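Local coordinates for protein VIN1 (Oscarella pearsei, PDB 6BFI) that binds actin filaments and may play a role in cell-cell adhesion, as a sponge member of the vinculin/alpha-catenin family, at residues Gly167-His179 with Leu191-Pro203. Sequence-based numbering, arbitrary orientation. Where two conformers were deposited one is given.
Sequences GMTSMMKVVEQRH and LKSELGTVREQIP
An antiparallel helical hairpin joins helix 154-178 to helix 185-215, and along it Leu195 packs against Val175 while three methionines converge on Val198. Leu195 and Val175 lie alongside, their side chains running in opposite senses, with Leu195 CD1 3.7 Å from Val175 CG1. One turn on, Val198 CG1 receives Met168 SD and Met172 CE, each at 3.6 Å, with Met171 CE farther off. CG1 of Val198 lies anti to the backbone N (chi1 177°), which turns this methyl, rather than CG2, into the sulfur-rich cluster. Beyond it Met168 CE and Ile202 CD1 meet tip to tip at 3.6 Å. The local axes approach to 10.3 Å and run 160° apart, the near-antiparallel arrangement of neighbouring helices in the bundles of vinculin-family proteins; Val141 of helix 102-145 touches Met168 and Met171, and helix 224-249 packs on Glu194 and Gln201. On the more exposed flank, in one of its two modelled conformers, Arg199 turns a guanidinium face to Met172 SD, 3.5 Å from NH1, and its NH2 makes a long, doubtful salt bridge with Glu176 OE2. Near the connection between the helices, Lys192 CG makes a CH-pi contact over the centre of the His179 ring, 3.6 Å from its centroid, while Leu191 CD1 packs on His179 CB. With alanine at His179, the Lys192 methylenes would probably lose the aromatic face they lie on.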
loop_
_atom_site.group_PDB
_atom_site.type_symbol
_atom_site.label_atom_id
_atom_site.label_comp_id
_atom_site.label_asym_id
_atom_site.label_seq_id
_atom_site.Cartn_x
_atom_site.Cartn_y
_atom_site.Cartn_z
ATOM N N GLY A 167 2.869 -19.615 26.899
ATOM C CA GLY A 167 1.647 -19.154 26.257
ATOM C C GLY A 167 1.919 -18.366 24.990
ATOM O O GLY A 167 1.266 -18.579 23.962
ATOM N N MET A 168 2.891 -17.449 25.042
ATOM C CA MET A 168 3.266 -16.689 23.853
ATOM C C MET A 168 3.740 -17.610 22.736
ATOM O O MET A 168 3.369 -17.425 21.569
ATOM C CB MET A 168 4.350 -15.668 24.200
ATOM C CG MET A 168 3.823 -14.377 24.798
ATOM S SD MET A 168 2.897 -13.413 23.592
ATOM C CE MET A 168 2.407 -11.998 24.574
ATOM N N THR A 169 4.561 -18.610 23.073
ATOM C CA THR A 169 5.008 -19.563 22.061
ATOM C C THR A 169 3.830 -20.335 21.477
ATOM O O THR A 169 3.755 -20.542 20.257
ATOM C CB THR A 169 6.043 -20.515 22.661
ATOM O OG1 THR A 169 7.242 -19.789 22.961
ATOM C CG2 THR A 169 6.371 -21.642 21.692
ATOM N N SER A 170 2.887 -20.748 22.329
ATOM C CA SER A 170 1.710 -21.463 21.848
ATOM C C SER A 170 0.864 -20.598 20.922
ATOM O O SER A 170 0.233 -21.117 19.996
ATOM C CB SER A 170 0.868 -21.947 23.028
ATOM O OG SER A 170 0.282 -20.854 23.714
ATOM N N MET A 171 0.831 -19.286 21.156
ATOM C CA MET A 171 0.094 -18.401 20.258
ATOM C C MET A 171 0.824 -18.239 18.929
ATOM O O MET A 171 0.213 -18.329 17.854
ATOM C CB MET A 171 -0.126 -17.042 20.923
ATOM C CG MET A 171 -0.909 -16.056 20.070
ATOM S SD MET A 171 -1.095 -14.436 20.845
ATOM C CE MET A 171 0.605 -13.874 20.861
ATOM N N MET A 172 2.141 -18.016 18.982
ATOM C CA MET A 172 2.897 -17.740 17.766
ATOM C C MET A 172 2.978 -18.961 16.858
ATOM O O MET A 172 2.975 -18.822 15.630
ATOM C CB MET A 172 4.299 -17.246 18.114
ATOM C CG MET A 172 4.323 -15.913 18.832
ATOM S SD MET A 172 6.001 -15.403 19.241
ATOM C CE MET A 172 5.679 -14.036 20.349
ATOM N N LYS A 173 3.070 -20.165 17.431
ATOM C CA LYS A 173 3.104 -21.350 16.580
ATOM C C LYS A 173 1.773 -21.551 15.865
ATOM O O LYS A 173 1.745 -22.012 14.716
ATOM C CB LYS A 173 3.470 -22.591 17.397
ATOM C CG LYS A 173 2.399 -23.056 18.372
ATOM C CD LYS A 173 2.694 -24.463 18.871
ATOM C CE LYS A 173 1.500 -25.064 19.593
ATOM N NZ LYS A 173 1.624 -26.543 19.701
ATOM N N VAL A 174 0.670 -21.181 16.514
ATOM C CA VAL A 174 -0.651 -21.368 15.930
ATOM C C VAL A 174 -0.919 -20.327 14.850
ATOM O O VAL A 174 -1.428 -20.656 13.774
ATOM C CB VAL A 174 -1.714 -21.342 17.043
ATOM C CG1 VAL A 174 -3.031 -20.842 16.512
ATOM C CG2 VAL A 174 -1.880 -22.731 17.642
ATOM N N VAL A 175 -0.575 -19.063 15.106
ATOM C CA VAL A 175 -0.778 -18.027 14.096
ATOM C C VAL A 175 0.160 -18.246 12.912
ATOM O O VAL A 175 -0.257 -18.183 11.745
ATOM C CB VAL A 175 -0.599 -16.630 14.717
ATOM C CG1 VAL A 175 -0.789 -15.554 13.662
ATOM C CG2 VAL A 175 -1.582 -16.436 15.862
ATOM N N GLU A 176 1.439 -18.515 13.195
ATOM C CA GLU A 176 2.388 -18.869 12.146
ATOM C C GLU A 176 1.978 -20.129 11.396
ATOM O O GLU A 176 2.391 -20.314 10.246
ATOM C CB GLU A 176 3.785 -19.052 12.741
ATOM C CG GLU A 176 4.638 -17.795 12.723
ATOM C CD GLU A 176 5.099 -17.419 11.324
ATOM O OE1 GLU A 176 5.099 -18.299 10.434
ATOM O OE2 GLU A 176 5.462 -16.242 11.114
ATOM N N GLN A 177 1.193 -21.004 12.026
ATOM C CA GLN A 177 0.586 -22.117 11.308
ATOM C C GLN A 177 -0.579 -21.656 10.442
ATOM O O GLN A 177 -0.804 -22.212 9.362
ATOM C CB GLN A 177 0.119 -23.183 12.306
ATOM C CG GLN A 177 -0.872 -24.200 11.756
ATOM C CD GLN A 177 -0.277 -25.063 10.666
ATOM O OE1 GLN A 177 0.940 -25.237 10.594
ATOM N NE2 GLN A 177 -1.131 -25.604 9.804
ATOM N N ARG A 178 -1.302 -20.624 10.879
ATOM C CA ARG A 178 -2.538 -20.232 10.212
ATOM C C ARG A 178 -2.279 -19.414 8.951
ATOM O O ARG A 178 -2.850 -19.703 7.893
ATOM C CB ARG A 178 -3.425 -19.449 11.180
ATOM C CG ARG A 178 -4.677 -18.862 10.554
ATOM C CD ARG A 178 -5.609 -19.947 10.034
ATOM N NE ARG A 178 -6.894 -19.391 9.620
ATOM C CZ ARG A 178 -7.908 -20.111 9.150
ATOM N NH1 ARG A 178 -7.792 -21.428 9.026
ATOM N NH2 ARG A 178 -9.041 -19.515 8.803
ATOM N N HIS A 179 -1.425 -18.386 9.035
ATOM C CA HIS A 179 -1.366 -17.441 7.918
ATOM C C HIS A 179 -0.843 -18.024 6.600
ATOM O O HIS A 179 -1.159 -17.468 5.540
ATOM C CB HIS A 179 -0.565 -16.187 8.305
ATOM C CG HIS A 179 0.913 -16.395 8.431
ATOM N ND1 HIS A 179 1.736 -16.599 7.345
ATOM C CD2 HIS A 179 1.723 -16.382 9.518
ATOM C CE1 HIS A 179 2.984 -16.730 7.758
ATOM N NE2 HIS A 179 3.004 -16.600 9.071
ATOM N N LEU A 191 -1.248 -10.517 9.799
ATOM C CA LEU A 191 -0.881 -11.487 10.826
ATOM C C LEU A 191 0.626 -11.496 11.059
ATOM O O LEU A 191 1.086 -11.423 12.204
ATOM C CB LEU A 191 -1.383 -12.880 10.439
ATOM C CG LEU A 191 -2.905 -13.040 10.453
ATOM C CD1 LEU A 191 -3.326 -14.405 9.930
ATOM C CD2 LEU A 191 -3.448 -12.810 11.857
ATOM N N LYS A 192 1.411 -11.568 9.980
ATOM C CA LYS A 192 2.865 -11.580 10.126
ATOM C C LYS A 192 3.370 -10.311 10.804
ATOM O O LYS A 192 4.274 -10.366 11.649
ATOM C CB LYS A 192 3.532 -11.756 8.760
ATOM C CG LYS A 192 3.343 -13.133 8.146
ATOM C CD LYS A 192 4.085 -13.261 6.825
ATOM C CE LYS A 192 3.545 -12.290 5.787
ATOM N NZ LYS A 192 4.254 -12.413 4.479
ATOM N N SER A 193 2.792 -9.159 10.456
ATOM C CA SER A 193 3.247 -7.899 11.037
ATOM C C SER A 193 2.970 -7.848 12.536
ATOM O O SER A 193 3.843 -7.467 13.328
ATOM C CB SER A 193 2.583 -6.721 10.322
ATOM O OG SER A 193 1.173 -6.795 10.422
ATOM N N GLU A 194 1.756 -8.228 12.951
ATOM C CA GLU A 194 1.452 -8.218 14.380
ATOM C C GLU A 194 2.284 -9.254 15.129
ATOM O O GLU A 194 2.682 -9.027 16.279
ATOM C CB GLU A 194 -0.039 -8.451 14.609
ATOM C CG GLU A 194 -0.953 -7.550 13.790
ATOM C CD GLU A 194 -0.703 -6.068 14.020
ATOM O OE1 GLU A 194 -0.312 -5.688 15.145
ATOM O OE2 GLU A 194 -0.902 -5.280 13.070
ATOM N N LEU A 195 2.557 -10.398 14.493
ATOM C CA LEU A 195 3.483 -11.367 15.071
ATOM C C LEU A 195 4.839 -10.727 15.342
ATOM O O LEU A 195 5.401 -10.869 16.436
ATOM C CB LEU A 195 3.632 -12.572 14.142
ATOM C CG LEU A 195 2.502 -13.601 14.149
ATOM C CD1 LEU A 195 2.718 -14.633 13.053
ATOM C CD2 LEU A 195 2.411 -14.272 15.511
ATOM N N GLY A 196 5.374 -10.010 14.351
ATOM C CA GLY A 196 6.618 -9.290 14.565
ATOM C C GLY A 196 6.531 -8.315 15.724
ATOM O O GLY A 196 7.452 -8.225 16.543
ATOM N N THR A 197 5.413 -7.585 15.819
ATOM C CA THR A 197 5.233 -6.643 16.921
ATOM C C THR A 197 5.331 -7.346 18.271
ATOM O O THR A 197 6.065 -6.902 19.162
ATOM C CB THR A 197 3.891 -5.922 16.787
ATOM O OG1 THR A 197 3.946 -5.005 15.688
ATOM C CG2 THR A 197 3.567 -5.155 18.064
ATOM N N VAL A 198 4.607 -8.454 18.437
ATOM C CA VAL A 198 4.638 -9.169 19.713
ATOM C C VAL A 198 6.050 -9.665 20.015
ATOM O O VAL A 198 6.571 -9.484 21.130
ATOM C CB VAL A 198 3.620 -10.325 19.704
ATOM C CG1 VAL A 198 3.697 -11.107 21.002
ATOM C CG2 VAL A 198 2.215 -9.792 19.488
ATOM N N ARG A 199 6.701 -10.270 19.017
ATOM C CA ARG A 199 8.023 -10.853 19.229
ATOM C C ARG A 199 9.049 -9.795 19.623
ATOM O O ARG A 199 9.932 -10.056 20.450
ATOM C CB ARG A 199 8.476 -11.601 17.974
ATOM C CG ARG A 199 8.561 -13.112 18.151
ATOM C CD ARG A 199 9.183 -13.790 16.938
ATOM N NE ARG A 199 8.220 -14.027 15.866
ATOM C CZ ARG A 199 7.610 -15.190 15.655
ATOM N NH1 ARG A 199 7.863 -16.226 16.442
ATOM N NH2 ARG A 199 6.748 -15.318 14.655
ATOM N N GLU A 200 8.953 -8.594 19.047
ATOM C CA GLU A 200 9.875 -7.531 19.424
ATOM C C GLU A 200 9.479 -6.849 20.727
ATOM O O GLU A 200 10.339 -6.240 21.373
ATOM C CB GLU A 200 9.997 -6.490 18.304
ATOM C CG GLU A 200 8.732 -5.710 17.993
ATOM C CD GLU A 200 8.933 -4.702 16.872
ATOM O OE1 GLU A 200 9.276 -3.537 17.169
ATOM O OE2 GLU A 200 8.760 -5.080 15.694
ATOM N N GLN A 201 8.215 -6.956 21.145
ATOM C CA GLN A 201 7.759 -6.253 22.337
ATOM C C GLN A 201 7.906 -7.051 23.628
ATOM O O GLN A 201 7.894 -6.444 24.706
ATOM C CB GLN A 201 6.297 -5.825 22.180
ATOM C CG GLN A 201 6.096 -4.643 21.247
ATOM C CD GLN A 201 6.971 -3.460 21.605
ATOM O OE1 GLN A 201 6.834 -2.871 22.677
ATOM N NE2 GLN A 201 7.879 -3.105 20.706
ATOM N N ILE A 202 8.034 -8.375 23.565
ATOM C CA ILE A 202 8.179 -9.162 24.797
ATOM C C ILE A 202 9.380 -8.717 25.641
ATOM O O ILE A 202 9.201 -8.355 26.824
ATOM C CB ILE A 202 8.254 -10.667 24.486
ATOM C CG1 ILE A 202 6.909 -11.164 23.958
ATOM C CG2 ILE A 202 8.667 -11.449 25.723
ATOM C CD1 ILE A 202 5.758 -10.852 24.883
ATOM N N PRO A 203 10.615 -8.717 25.111
ATOM C CA PRO A 203 11.750 -8.324 25.962
ATOM C C PRO A 203 11.693 -6.871 26.396
ATOM O O PRO A 203 12.237 -6.528 27.454
ATOM C CB PRO A 203 12.971 -8.606 25.078
ATOM C CG PRO A 203 12.458 -8.468 23.692
ATOM C CD PRO A 203 11.058 -9.001 23.729
#